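Side-chain contacts in CRISPR system Cmr subunit Cmr6 (PDB 4W8V), which binds RNA and, together with Cmr1, caps the elongated type III-B Cmr ribonucleoprotein complex of CRISPR defence against invading nucleic acids: residues T63-V66 with L67-I71; T196-K199 with D200-F203; S220-K223 with L224-D228. All blocks are in the same frame, centred on the assembly; numbering follows the deposited sequence.

Contact 1 of 3, residues T63-V66 with L67-I71; sequences TYYV and LAEFI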
ATOM      1  N   THR A  63       0.194  -0.000  -8.751  1.00 59.99           N
ATOM      2  CA  THR A  63      -0.413  -0.334 -10.034  1.00 62.31           C
ATOM      3  C   THR A  63      -0.547   0.877 -10.954  1.00 63.15           C
ATOM      4  O   THR A  63      -0.559   0.721 -12.172  1.00 67.28           O
ATOM      5  CB  THR A  63      -1.801  -0.982  -9.857  1.00 56.59           C
ATOM      6  OG1 THR A  63      -2.748   0.011  -9.462  1.00 64.59           O
ATOM      7  CG2 THR A  63      -1.742  -2.080  -8.794  1.00 62.86           C
ATOM      8  N   TYR A  64      -0.660   2.076 -10.392  1.00 58.93           N
ATOM      9  CA  TYR A  64      -0.761   3.267 -11.239  1.00 66.79           C
ATOM     10  C   TYR A  64       0.613   3.574 -11.797  1.00 63.35           C
ATOM     11  O   TYR A  64       0.748   4.090 -12.894  1.00 65.43           O
ATOM     12  CB  TYR A  64      -1.290   4.476 -10.475  1.00 58.91           C
ATOM     13  CG  TYR A  64      -2.578   4.246  -9.733  1.00 61.97           C
ATOM     14  CD1 TYR A  64      -3.505   3.321 -10.179  1.00 64.81           C
ATOM     15  CD2 TYR A  64      -2.863   4.957  -8.577  1.00 57.40           C
ATOM     16  CE1 TYR A  64      -4.674   3.113  -9.497  1.00 66.49           C
ATOM     17  CE2 TYR A  64      -4.031   4.761  -7.895  1.00 59.03           C
ATOM     18  CZ  TYR A  64      -4.934   3.841  -8.357  1.00 60.74           C
ATOM     19  OH  TYR A  64      -6.100   3.643  -7.671  1.00 59.97           O
ATOM     20  N   TYR A  65       1.626   3.257 -11.000  1.00 54.96           N
ATOM     21  CA  TYR A  65       3.006   3.457 -11.378  1.00 55.39           C
ATOM     22  C   TYR A  65       3.387   2.555 -12.547  1.00 65.74           C
ATOM     23  O   TYR A  65       3.984   3.001 -13.532  1.00 66.53           O
ATOM     24  CB  TYR A  65       3.903   3.204 -10.177  1.00 55.42           C
ATOM     25  CG  TYR A  65       5.375   3.402 -10.409  1.00 63.11           C
ATOM     26  CD1 TYR A  65       6.186   2.348 -10.837  1.00 72.83           C
ATOM     27  CD2 TYR A  65       5.969   4.626 -10.162  1.00 64.65           C
ATOM     28  CE1 TYR A  65       7.549   2.524 -11.036  1.00 70.95           C
ATOM     29  CE2 TYR A  65       7.328   4.817 -10.357  1.00 63.61           C
ATOM     30  CZ  TYR A  65       8.113   3.765 -10.787  1.00 75.52           C
ATOM     31  OH  TYR A  65       9.463   3.965 -10.974  1.00 78.33           O
ATOM     32  N   VAL A  66       3.037   1.284 -12.435  1.00 62.64           N
ATOM     33  CA  VAL A  66       3.331   0.313 -13.475  1.00 60.80           C
ATOM     34  C   VAL A  66       2.544   0.620 -14.752  1.00 62.44           C
ATOM     35  O   VAL A  66       3.098   0.599 -15.854  1.00 66.29           O
ATOM     36  CB  VAL A  66       3.016  -1.118 -12.978  1.00 63.18           C
ATOM     37  CG1 VAL A  66       2.873  -2.079 -14.137  1.00 55.30           C
ATOM     38  CG2 VAL A  66       4.086  -1.570 -12.000  1.00 64.93           C
ATOM     39  N   LEU A  67       1.256   0.925 -14.605  1.00 66.88           N
ATOM     40  CA  LEU A  67       0.387   1.128 -15.763  1.00 63.15           C
ATOM     41  C   LEU A  67       0.706   2.412 -16.522  1.00 73.21           C
ATOM     42  O   LEU A  67       0.303   2.568 -17.678  1.00 66.29           O
ATOM     43  CB  LEU A  67      -1.080   1.129 -15.338  1.00 62.03           C
ATOM     44  CG  LEU A  67      -1.687  -0.274 -15.210  1.00 70.67           C
ATOM     45  CD1 LEU A  67      -3.140  -0.224 -14.735  1.00 71.06           C
ATOM     46  CD2 LEU A  67      -1.582  -0.994 -16.541  1.00 66.27           C
ATOM     47  N   ALA A  68       1.416   3.327 -15.870  1.00 68.54           N
ATOM     48  CA  ALA A  68       1.879   4.544 -16.524  1.00 72.60           C
ATOM     49  C   ALA A  68       2.853   4.179 -17.647  1.00 69.91           C
ATOM     50  O   ALA A  68       2.942   4.866 -18.658  1.00 73.93           O
ATOM     51  CB  ALA A  68       2.535   5.485 -15.516  1.00 58.98           C
ATOM     52  N   GLU A  69       3.575   3.079 -17.463  1.00 73.80           N
ATOM     53  CA  GLU A  69       4.477   2.578 -18.490  1.00 69.77           C
ATOM     54  C   GLU A  69       3.708   2.050 -19.715  1.00 80.84           C
ATOM     55  O   GLU A  69       4.302   1.838 -20.771  1.00 79.44           O
ATOM     56  CB  GLU A  69       5.373   1.472 -17.921  1.00 65.30           C
ATOM     57  CG  GLU A  69       6.029   1.795 -16.584  1.00 75.35           C
ATOM     58  CD  GLU A  69       6.918   0.661 -16.056  1.00 79.87           C
ATOM     59  OE1 GLU A  69       7.650   0.040 -16.858  1.00 82.60           O
ATOM     60  OE2 GLU A  69       6.880   0.394 -14.838  1.00 77.31           O
ATOM     61  N   PHE A  70       2.394   1.851 -19.570  1.00 71.78           N
ATOM     62  CA  PHE A  70       1.560   1.265 -20.629  1.00 74.79           C
ATOM     63  C   PHE A  70       0.914   2.296 -21.564  1.00 72.32           C
ATOM     64  O   PHE A  70       0.194   1.926 -22.480  1.00 75.58           O
ATOM     65  CB  PHE A  70       0.444   0.392 -20.024  1.00 75.54           C
ATOM     66  CG  PHE A  70       0.928  -0.894 -19.413  1.00 72.96           C
ATOM     67  CD1 PHE A  70       1.877  -0.886 -18.407  1.00 75.75           C
ATOM     68  CD2 PHE A  70       0.418  -2.110 -19.832  1.00 69.50           C
ATOM     69  CE1 PHE A  70       2.323  -2.062 -17.838  1.00 76.53           C
ATOM     70  CE2 PHE A  70       0.864  -3.287 -19.274  1.00 74.24           C
ATOM     71  CZ  PHE A  70       1.815  -3.266 -18.272  1.00 77.32           C
ATOM     72  N   ILE A  71       1.143   3.582 -21.322  1.00 77.55           N
ATOM     73  CA  ILE A  71       0.632   4.625 -22.208  1.00 82.80           C
ATOM     74  C   ILE A  71       1.773   5.570 -22.581  1.00104.10           C
ATOM     75  O   ILE A  71       2.827   5.542 -21.951  1.00101.31           O
ATOM     76  CB  ILE A  71      -0.544   5.403 -21.564  1.00 75.75           C
ATOM     77  CG1 ILE A  71      -0.121   6.091 -20.273  1.00 76.15           C
ATOM     78  CG2 ILE A  71      -1.689   4.462 -21.226  1.00 73.39           C
ATOM     79  CD1 ILE A  71      -1.288   6.607 -19.452  1.00 67.88           C
TER
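Val66 and Phe70 run alongside each other, four residues apart, near the last turn of helix 52-68. CG1 of Val66 rests 3.7 Å from CE1 of Phe70. The Val66 carbonyl oxygen borders the rim of the same ring, with O 3.2 Å from CD1 of Phe70. That oxygen also takes the N-H of Glu69: Glu69 N to Val66 O measures 3.0 Å, with the donor 52° above the carbonyl plane. One oxygen thus holds the backbone and borders the ring. Leu67 then backs the ring from one face, its CD2 3.8 Å above the plane and displaced toward the rim.

Behind these side chains the backbone bonds follow in sequence. Leu67 N bonds to Thr63 O (3.0 Å), a step of four, and so does Ala68 N to Tyr64 O (3.1 Å), though weakly. Glu69 N and Phe70 N each reach back three residues, to Val66 O and Leu67 O, and a type I turn spans Ala68 to Ile71. Glu69 carries CG beside its own backbone N (chi1 -48°), close to Val66 O, and its extended chain takes OE2 to Ser107 OG.

Around these residues, helix 108-116 brings Phe113 against Val66 and Cys110 against Phe70. Helix 122-133 supplies Ile126 and Leu129 to Leu67, and helix 77-90 meets another flank, with Phe88 against Tyr64 and Phe77 edge-to-face with Tyr65. Three helices, 77-90, 108-116 and 122-133, thus pack around this stretch, with the loop at Ala100-Pro103 against Phe70.

Contact 2 of 3, residues T196-K199 with D200-F203; sequences TVPK and DVPF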
ATOM      1  N   THR A 196       8.307   4.661  16.143  1.00 54.34           N
ATOM      2  CA  THR A 196       9.169   3.882  15.256  1.00 64.22           C
ATOM      3  C   THR A 196       9.303   2.477  15.796  1.00 58.62           C
ATOM      4  O   THR A 196       9.662   2.282  16.951  1.00 63.59           O
ATOM      5  CB  THR A 196      10.565   4.507  15.088  1.00 60.62           C
ATOM      6  OG1 THR A 196      10.423   5.795  14.486  1.00 68.03           O
ATOM      7  CG2 THR A 196      11.428   3.634  14.195  1.00 56.62           C
ATOM      8  N   VAL A 197       8.976   1.513  14.943  1.00 67.71           N
ATOM      9  CA  VAL A 197       8.927   0.098  15.289  1.00 54.95           C
ATOM     10  C   VAL A 197      10.198  -0.569  14.792  1.00 64.16           C
ATOM     11  O   VAL A 197      10.592  -0.355  13.651  1.00 74.79           O
ATOM     12  CB  VAL A 197       7.691  -0.584  14.670  1.00 52.83           C
ATOM     13  CG1 VAL A 197       7.743  -2.120  14.849  1.00 48.32           C
ATOM     14  CG2 VAL A 197       6.420   0.001  15.261  1.00 49.29           C
ATOM     15  N   PRO A 198      10.863  -1.369  15.653  1.00 63.77           N
ATOM     16  CA  PRO A 198      12.161  -1.901  15.221  1.00 54.61           C
ATOM     17  C   PRO A 198      12.029  -2.979  14.156  1.00 61.59           C
ATOM     18  O   PRO A 198      10.921  -3.386  13.816  1.00 63.10           O
ATOM     19  CB  PRO A 198      12.764  -2.475  16.511  1.00 71.57           C
ATOM     20  CG  PRO A 198      11.614  -2.659  17.456  1.00 74.71           C
ATOM     21  CD  PRO A 198      10.591  -1.617  17.082  1.00 67.00           C
ATOM     22  N   LYS A 199      13.158  -3.438  13.630  1.00 66.60           N
ATOM     23  CA  LYS A 199      13.154  -4.525  12.660  1.00 64.13           C
ATOM     24  C   LYS A 199      12.733  -5.834  13.325  1.00 61.71           C
ATOM     25  O   LYS A 199      12.840  -5.974  14.536  1.00 61.00           O
ATOM     26  CB  LYS A 199      14.536  -4.703  12.028  1.00 68.91           C
ATOM     27  CG  LYS A 199      15.192  -3.447  11.526  1.00 62.88           C
ATOM     28  CD  LYS A 199      16.613  -3.739  11.089  1.00 74.14           C
ATOM     29  CE  LYS A 199      17.270  -2.515  10.492  1.00 80.70           C
ATOM     30  NZ  LYS A 199      18.619  -2.852   9.994  1.00 82.30           N
ATOM     31  N   ASP A 200      12.263  -6.775  12.512  1.00 67.84           N
ATOM     32  CA  ASP A 200      11.902  -8.126  12.944  1.00 82.95           C
ATOM     33  C   ASP A 200      10.731  -8.149  13.912  1.00 78.26           C
ATOM     34  O   ASP A 200      10.700  -8.936  14.850  1.00 69.99           O
ATOM     35  CB  ASP A 200      13.102  -8.834  13.573  1.00 91.57           C
ATOM     36  CG  ASP A 200      14.205  -9.079  12.581  1.00101.87           C
ATOM     37  OD1 ASP A 200      13.899  -9.511  11.447  1.00102.04           O
ATOM     38  OD2 ASP A 200      15.375  -8.826  12.930  1.00108.35           O
ATOM     39  N   VAL A 201       9.769  -7.273  13.669  1.00 72.01           N
ATOM     40  CA  VAL A 201       8.505  -7.321  14.374  1.00 66.20           C
ATOM     41  C   VAL A 201       7.500  -7.984  13.436  1.00 62.57           C
ATOM     42  O   VAL A 201       7.403  -7.623  12.267  1.00 60.35           O
ATOM     43  CB  VAL A 201       8.060  -5.922  14.803  1.00 63.74           C
ATOM     44  CG1 VAL A 201       6.655  -5.963  15.378  1.00 66.94           C
ATOM     45  CG2 VAL A 201       9.077  -5.335  15.813  1.00 60.62           C
ATOM     46  N   PRO A 202       6.800  -9.010  13.928  1.00 62.11           N
ATOM     47  CA  PRO A 202       5.911  -9.782  13.057  1.00 56.33           C
ATOM     48  C   PRO A 202       4.509  -9.193  12.919  1.00 63.59           C
ATOM     49  O   PRO A 202       3.907  -8.807  13.921  1.00 62.44           O
ATOM     50  CB  PRO A 202       5.852 -11.144  13.742  1.00 53.85           C
ATOM     51  CG  PRO A 202       6.165 -10.877  15.165  1.00 56.28           C
ATOM     52  CD  PRO A 202       7.051  -9.682  15.218  1.00 62.56           C
ATOM     53  N   PHE A 203       4.014  -9.133  11.681  1.00 56.04           N
ATOM     54  CA  PHE A 203       2.672  -8.672  11.375  1.00 54.81           C
ATOM     55  C   PHE A 203       1.933  -9.737  10.584  1.00 54.37           C
ATOM     56  O   PHE A 203       2.518 -10.415   9.747  1.00 52.15           O
ATOM     57  CB  PHE A 203       2.691  -7.345  10.573  1.00 56.55           C
ATOM     58  CG  PHE A 203       3.032  -6.146  11.400  1.00 56.52           C
ATOM     59  CD1 PHE A 203       4.335  -5.911  11.792  1.00 62.71           C
ATOM     60  CD2 PHE A 203       2.049  -5.254  11.793  1.00 57.91           C
ATOM     61  CE1 PHE A 203       4.648  -4.816  12.574  1.00 58.42           C
ATOM     62  CE2 PHE A 203       2.350  -4.152  12.569  1.00 50.53           C
ATOM     63  CZ  PHE A 203       3.644  -3.929  12.959  1.00 54.77           C
TER
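The Phe203 ring and the puckered Pro198 ring are both met by Val201, one methyl to each. Val201 CG1 comes obliquely over the rim of the Phe203 ring, 3.6 Å from Phe203 CE1. Its other branch, CG2, lies 4.0 Å from Pro198 CG, approaching the proline at a slant. The C-gamma endo pucker tips that corner toward the side of the proline's own carbonyl, and the same methyl is closer still to the carbonyl oxygen: Val201 CG2 is 3.3 Å from Pro198 O.

Val197 comes in across Val201 at about a right angle, CG1 of Val197 lying 3.6 Å from CG2 of Val201. Its CG1 is anti to the backbone N (chi1 171°), which sends this methyl into the inside of the bend. The two valines are buried there, while Lys199 and Asp200 at the tip are exposed.

At the tip Asp200 takes a left-handed backbone conformation (phi 65°), where the chain changes direction. The polar groups inside the bend are served from strand 13-21: the hydroxyl of Thr21 hydrogen-bonds both Pro198 O and Val201 N, bridging the two limbs.

Strand 192-197 belongs to the three-stranded sheet and strand 202-209 to the four-stranded one, so this bend is a crossing between sheets and not a hairpin within one. The chain leaves it into a strand of the four-stranded antiparallel sheet, whose strand order is consistent with the ferredoxin-like fold of RAMP proteins.

Contact 3 of 3, residues S220-K223 with L224-D228; sequences SLVK and LALRD
Helix 212-228 sets Leu226 one turn beyond Val222, on the same flank. CG1 of Val222 meets CD1 of Leu226 at 3.9 Å. Leu226 keeps its CG beside its own backbone N (chi1 -61°), and this lays the branch point over the preceding turn, with CG 3.1 Å from Val222 O. The same oxygen accepts Leu226 N at 2.9 Å, so a backbone bond and an apolar side chain converge on one carbonyl.

The neighbouring backbone bonds follow the four-residue helical step. Leu224 N to Ser220 O is 3.0 Å and nearly straight at 164°, and Ala225 N lies 2.8 Å from Leu221 O. Lys223 O takes Arg227 N at 3.1 Å and, weakly, Leu226 N as well. On another flank the ends of Leu221 and Leu224 touch only loosely, CD2 to CD2 at 4.4 Å.

Strand 202-209 leads into this helix and strand 242-244 follows it, as in the second half of a ferredoxin-like fold. Val222 and Leu226 accordingly pack on Val205 of strand 202-209, and Leu226 also on Phe19 of strand 13-21. Leu221 and Leu224 turn instead to helices 52-68 and 108-116, touching Thr59 and Phe113, and Leu62 and Glu112.

Arg227 and Asp228 form a charged cluster with Glu112 and Arg108. Arg227 NE points in its guanidinium plane at Asp228 OD1, 3.1 Å away, meeting it from above the carboxylate plane; its NH2 makes a weak bond to Asp228 OD2. Glu112 forms a salt bridge to Arg227 NH2, and Arg108 one to Asp228 OD2. Lys223, bent near its end, carries NZ to a separate salt bridge with Glu244.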
ATOM      1  N   SER A 220      -0.751 -10.816  -3.931  1.00 68.26           N
ATOM      2  CA  SER A 220       0.558 -10.804  -4.562  1.00 71.76           C
ATOM      3  C   SER A 220       1.007  -9.368  -4.807  1.00 65.07           C
ATOM      4  O   SER A 220       2.177  -9.036  -4.668  1.00 63.72           O
ATOM      5  CB  SER A 220       0.518 -11.594  -5.869  1.00 72.48           C
ATOM      6  OG  SER A 220       0.554 -12.981  -5.610  1.00 75.45           O
ATOM      7  N   LEU A 221       0.055  -8.516  -5.150  1.00 61.15           N
ATOM      8  CA  LEU A 221       0.344  -7.110  -5.294  1.00 65.72           C
ATOM      9  C   LEU A 221       0.719  -6.511  -3.938  1.00 59.27           C
ATOM     10  O   LEU A 221       1.636  -5.709  -3.846  1.00 55.95           O
ATOM     11  CB  LEU A 221      -0.852  -6.384  -5.919  1.00 73.84           C
ATOM     12  CG  LEU A 221      -1.059  -6.660  -7.411  1.00 72.45           C
ATOM     13  CD1 LEU A 221      -2.295  -5.954  -7.914  1.00 66.90           C
ATOM     14  CD2 LEU A 221       0.178  -6.241  -8.213  1.00 69.25           C
ATOM     15  N   VAL A 222       0.035  -6.928  -2.882  1.00 58.50           N
ATOM     16  CA  VAL A 222       0.289  -6.385  -1.549  1.00 53.48           C
ATOM     17  C   VAL A 222       1.695  -6.755  -1.075  1.00 65.75           C
ATOM     18  O   VAL A 222       2.426  -5.914  -0.526  1.00 62.33           O
ATOM     19  CB  VAL A 222      -0.774  -6.891  -0.558  1.00 56.55           C
ATOM     20  CG1 VAL A 222      -0.313  -6.743   0.890  1.00 53.48           C
ATOM     21  CG2 VAL A 222      -2.090  -6.173  -0.798  1.00 54.38           C
ATOM     22  N   LYS A 223       2.064  -8.016  -1.308  1.00 65.63           N
ATOM     23  CA  LYS A 223       3.412  -8.504  -1.090  1.00 60.30           C
ATOM     24  C   LYS A 223       4.417  -7.610  -1.782  1.00 63.21           C
ATOM     25  O   LYS A 223       5.383  -7.138  -1.178  1.00 54.97           O
ATOM     26  CB  LYS A 223       3.573  -9.934  -1.633  1.00 72.30           C
ATOM     27  CG  LYS A 223       3.554 -11.048  -0.603  1.00 89.58           C
ATOM     28  CD  LYS A 223       3.704 -12.430  -1.261  1.00 93.18           C
ATOM     29  CE  LYS A 223       5.157 -12.732  -1.616  1.00 90.92           C
ATOM     30  NZ  LYS A 223       5.994 -12.949  -0.401  1.00 91.61           N
ATOM     31  N   LEU A 224       4.204  -7.446  -3.080  1.00 57.50           N
ATOM     32  CA  LEU A 224       5.075  -6.654  -3.922  1.00 68.28           C
ATOM     33  C   LEU A 224       5.216  -5.245  -3.354  1.00 57.46           C
ATOM     34  O   LEU A 224       6.315  -4.711  -3.229  1.00 64.43           O
ATOM     35  CB  LEU A 224       4.515  -6.627  -5.347  1.00 69.79           C
ATOM     36  CG  LEU A 224       5.300  -6.007  -6.493  1.00 74.60           C
ATOM     37  CD1 LEU A 224       6.744  -6.486  -6.495  1.00 76.25           C
ATOM     38  CD2 LEU A 224       4.597  -6.377  -7.785  1.00 72.35           C
ATOM     39  N   ALA A 225       4.096  -4.658  -2.966  1.00 57.59           N
ATOM     40  CA  ALA A 225       4.088  -3.272  -2.499  1.00 52.11           C
ATOM     41  C   ALA A 225       4.765  -3.098  -1.126  1.00 55.58           C
ATOM     42  O   ALA A 225       5.423  -2.088  -0.877  1.00 60.91           O
ATOM     43  CB  ALA A 225       2.641  -2.752  -2.472  1.00 45.01           C
ATOM     44  N   LEU A 226       4.646  -4.092  -0.249  1.00 59.62           N
ATOM     45  CA  LEU A 226       5.245  -3.993   1.092  1.00 51.94           C
ATOM     46  C   LEU A 226       6.756  -4.176   1.061  1.00 53.65           C
ATOM     47  O   LEU A 226       7.472  -3.635   1.897  1.00 62.38           O
ATOM     48  CB  LEU A 226       4.629  -5.024   2.046  1.00 49.84           C
ATOM     49  CG  LEU A 226       3.119  -4.939   2.330  1.00 61.64           C
ATOM     50  CD1 LEU A 226       2.681  -6.056   3.319  1.00 62.04           C
ATOM     51  CD2 LEU A 226       2.688  -3.576   2.841  1.00 60.76           C
ATOM     52  N   ARG A 227       7.241  -4.962   0.112  1.00 54.03           N
ATOM     53  CA  ARG A 227       8.670  -5.202  -0.015  1.00 54.42           C
ATOM     54  C   ARG A 227       9.358  -4.020  -0.688  1.00 60.72           C
ATOM     55  O   ARG A 227      10.368  -3.538  -0.204  1.00 70.40           O
ATOM     56  CB  ARG A 227       8.909  -6.477  -0.818  1.00 70.97           C
ATOM     57  CG  ARG A 227      10.339  -6.967  -0.867  1.00 79.35           C
ATOM     58  CD  ARG A 227      10.434  -8.168  -1.803  1.00 82.18           C
ATOM     59  NE  ARG A 227      10.150  -7.789  -3.182  1.00 87.52           N
ATOM     60  CZ  ARG A 227       9.566  -8.576  -4.081  1.00 89.97           C
ATOM     61  NH1 ARG A 227       9.184  -9.798  -3.752  1.00 88.96           N
ATOM     62  NH2 ARG A 227       9.361  -8.136  -5.316  1.00 91.18           N
ATOM     63  N   ASP A 228       8.783  -3.528  -1.783  1.00 58.89           N
ATOM     64  CA  ASP A 228       9.485  -2.556  -2.620  1.00 67.78           C
ATOM     65  C   ASP A 228       9.076  -1.084  -2.431  1.00 62.44           C
ATOM     66  O   ASP A 228       9.860  -0.196  -2.736  1.00 73.14           O
ATOM     67  CB  ASP A 228       9.340  -2.953  -4.097  1.00 74.16           C
ATOM     68  CG  ASP A 228      10.040  -4.282  -4.417  1.00 80.23           C
ATOM     69  OD1 ASP A 228      10.843  -4.759  -3.584  1.00 80.07           O
ATOM     70  OD2 ASP A 228       9.800  -4.847  -5.503  1.00 84.42           O
TER

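Contacts 1, 2 and 3 follow one another along the chain. Contact 1 lies on the last turn of helix 52-68 and the residues after it, contact 2 turns the chain between the two sheets, and contact 3 lies on helix 212-228, directly after strand 202-209. Contacts 1 and 2 are on opposite sides of the chain's centre, their centres 31 Å apart; contact 3 lies nearer that centre, 16 Å from contact 1 and 17 Å from contact 2. Contacts 1 and 3 touch where Thr63 CG2 meets Leu221 CD1 at 4.0 Å. Contact 3 thus connects the helical side of this C-terminal part of Cmr6, which carries the RAMP family region, with its four-stranded sheet, which contact 2 enters.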